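Local coordinates for extracellular solute-binding protein, family 3 (Methylophaga aminisulfidivorans MP, PDB 5SV6) that is of unknown function but has the architecture of a periplasmic solute-binding protein and is probably linked to the methanol dehydrogenase system, at residues Y124-A129 against I214-A219. Sequence-based numbering, arbitrary orientation.
Sequences YKSGYA and IWAPEA
W215 CB and CA lie over one face of the Y128 ring: CB stands 4.0 Å from the ring centroid, 22° off its normal, a CH-pi contact, with CA toward the rim. The indole then runs across Y128 rather than along it, the two ring planes 53° apart, and Y128 CE1 meets W215 CE3 at 3.6 Å. One face of the indole carries P217 CD near its rim. At the indole edge, in its plane, a water accepts from W215 NE1 and is also hydrogen-bonded to Y124 OH. Y124 CE1 lies 4.0 Å from P217 CG, which sits in the plane of the tyrosine ring at its edge. A chi1 of 174° swings the indole of W215 away from its own N and onto the neighbouring strand, where CZ3 lies 3.5 Å from G127 CA and close to S126 O. S126 OG touches P217 CD, but its hydrogen bond goes to P289 O. A129 and I214, facing the other side of the sheet from Y128 and W215, form an antiparallel hydrogen-bonded pair, A129 N to I214 O at 2.8 Å and I214 N to A129 O at 3.0 Å; Y128 and W215 form the next, non-hydrogen-bonded one. A216 N adds a single further backbone bond, to G127 O (3.0 Å), where the chain turns into the following helix. Were Y128 an alanine, W215 CB and CE3 would probably lose their aromatic neighbour, opening a gap beside the indole. Within this periplasmic binding protein-like fold the chemistry is thus divided: backbone bonds join strand 118-133 to strand 211-215, itself parallel to strand 154-156, apolar contacts hold the indole, and a water satisfies its buried N-H while tying it to Y124.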
loop_
_atom_site.group_PDB
_atom_site.type_symbol
_atom_site.label_atom_id
_atom_site.label_comp_id
_atom_site.label_asym_id
_atom_site.label_seq_id
_atom_site.Cartn_x
_atom_site.Cartn_y
_atom_site.Cartn_z
ATOM N N TYR A 124 -4.942 10.104 5.042
ATOM C CA TYR A 124 -3.888 9.622 5.947
ATOM C C TYR A 124 -2.513 9.659 5.315
ATOM O O TYR A 124 -2.369 9.865 4.119
ATOM C CB TYR A 124 -4.167 8.214 6.502
ATOM C CG TYR A 124 -4.137 7.055 5.504
ATOM C CD1 TYR A 124 -3.153 6.070 5.578
ATOM C CD2 TYR A 124 -5.114 6.924 4.530
ATOM C CE1 TYR A 124 -3.132 5.001 4.684
ATOM C CE2 TYR A 124 -5.112 5.858 3.639
ATOM C CZ TYR A 124 -4.121 4.898 3.722
ATOM O OH TYR A 124 -4.130 3.836 2.839
ATOM N N LYS A 125 -1.508 9.417 6.140
ATOM C CA LYS A 125 -0.142 9.292 5.663
ATOM C C LYS A 125 0.465 8.053 6.319
ATOM O O LYS A 125 0.299 7.818 7.523
ATOM C CB LYS A 125 0.647 10.556 6.029
ATOM C CG LYS A 125 2.090 10.631 5.482
ATOM C CD LYS A 125 2.759 11.921 5.984
ATOM C CE LYS A 125 4.191 12.051 5.488
ATOM N NZ LYS A 125 4.776 13.360 5.875
ATOM N N SER A 126 1.145 7.233 5.530
ATOM C CA SER A 126 1.844 6.094 6.112
ATOM C C SER A 126 3.181 5.926 5.413
ATOM O O SER A 126 3.587 6.786 4.643
ATOM C CB SER A 126 0.992 4.823 6.024
ATOM O OG SER A 126 1.506 3.825 6.886
ATOM N N GLY A 127 3.885 4.845 5.709
ATOM C CA GLY A 127 5.184 4.639 5.098
ATOM C C GLY A 127 5.528 3.184 4.885
ATOM O O GLY A 127 4.858 2.292 5.409
ATOM N N TYR A 128 6.565 2.957 4.085
ATOM C CA TYR A 128 7.184 1.648 3.955
ATOM C C TYR A 128 7.833 1.345 5.294
ATOM O O TYR A 128 8.245 2.259 5.997
ATOM C CB TYR A 128 8.221 1.663 2.815
ATOM C CG TYR A 128 7.546 1.608 1.472
ATOM C CD1 TYR A 128 7.001 2.749 0.902
ATOM C CD2 TYR A 128 7.401 0.401 0.796
ATOM C CE1 TYR A 128 6.336 2.694 -0.306
ATOM C CE2 TYR A 128 6.747 0.338 -0.412
ATOM C CZ TYR A 128 6.213 1.485 -0.957
ATOM O OH TYR A 128 5.553 1.424 -2.165
ATOM N N ALA A 129 7.900 0.066 5.653
ATOM C CA ALA A 129 8.396 -0.330 6.972
ATOM C C ALA A 129 9.239 -1.598 6.921
ATOM O O ALA A 129 8.952 -2.506 6.143
ATOM C CB ALA A 129 7.226 -0.529 7.949
ATOM N N ILE A 214 8.059 -3.242 3.325
ATOM C CA ILE A 214 6.738 -3.310 2.700
ATOM C C ILE A 214 5.966 -2.054 3.048
ATOM O O ILE A 214 6.100 -1.537 4.153
ATOM C CB ILE A 214 5.905 -4.506 3.274
ATOM C CG1 ILE A 214 6.685 -5.811 3.197
ATOM C CG2 ILE A 214 4.560 -4.665 2.558
ATOM C CD1 ILE A 214 7.084 -6.145 1.782
ATOM N N TRP A 215 5.149 -1.575 2.113
ATOM C CA TRP A 215 4.210 -0.487 2.381
ATOM C C TRP A 215 3.316 -0.903 3.553
ATOM O O TRP A 215 2.610 -1.902 3.478
ATOM C CB TRP A 215 3.376 -0.204 1.117
ATOM C CG TRP A 215 2.266 0.802 1.244
ATOM C CD1 TRP A 215 0.933 0.584 1.016
ATOM C CD2 TRP A 215 2.390 2.193 1.573
ATOM N NE1 TRP A 215 0.225 1.748 1.184
ATOM C CE2 TRP A 215 1.092 2.748 1.540
ATOM C CE3 TRP A 215 3.467 3.020 1.899
ATOM C CZ2 TRP A 215 0.844 4.088 1.835
ATOM C CZ3 TRP A 215 3.221 4.352 2.182
ATOM C CH2 TRP A 215 1.920 4.874 2.147
ATOM N N ALA A 216 3.361 -0.141 4.641
ATOM C CA ALA A 216 2.744 -0.588 5.895
ATOM C C ALA A 216 1.240 -0.917 5.827
ATOM O O ALA A 216 0.811 -1.914 6.395
ATOM C CB ALA A 216 3.066 0.370 7.053
ATOM N N PRO A 217 0.436 -0.098 5.127
ATOM C CA PRO A 217 -0.981 -0.480 5.036
ATOM C C PRO A 217 -1.232 -1.870 4.421
ATOM O O PRO A 217 -2.227 -2.514 4.773
ATOM C CB PRO A 217 -1.580 0.632 4.162
ATOM C CG PRO A 217 -0.744 1.826 4.503
ATOM C CD PRO A 217 0.662 1.274 4.629
ATOM N N GLU A 218 -0.343 -2.317 3.538
ATOM C CA GLU A 218 -0.435 -3.644 2.912
ATOM C C GLU A 218 -0.102 -4.770 3.877
ATOM O O GLU A 218 -0.575 -5.892 3.717
ATOM C CB GLU A 218 0.571 -3.748 1.769
ATOM C CG GLU A 218 -0.015 -3.658 0.422
ATOM C CD GLU A 218 1.018 -3.320 -0.626
ATOM O OE1 GLU A 218 2.173 -3.811 -0.527
ATOM O OE2 GLU A 218 0.671 -2.544 -1.535
ATOM N N ALA A 219 0.764 -4.480 4.843
ATOM C CA ALA A 219 1.317 -5.523 5.694
ATOM C C ALA A 219 0.657 -5.599 7.061
ATOM O O ALA A 219 0.697 -6.644 7.698
ATOM C CB ALA A 219 2.818 -5.341 5.858
HETATM O O HOH W 1 -2.482 2.526 1.232
#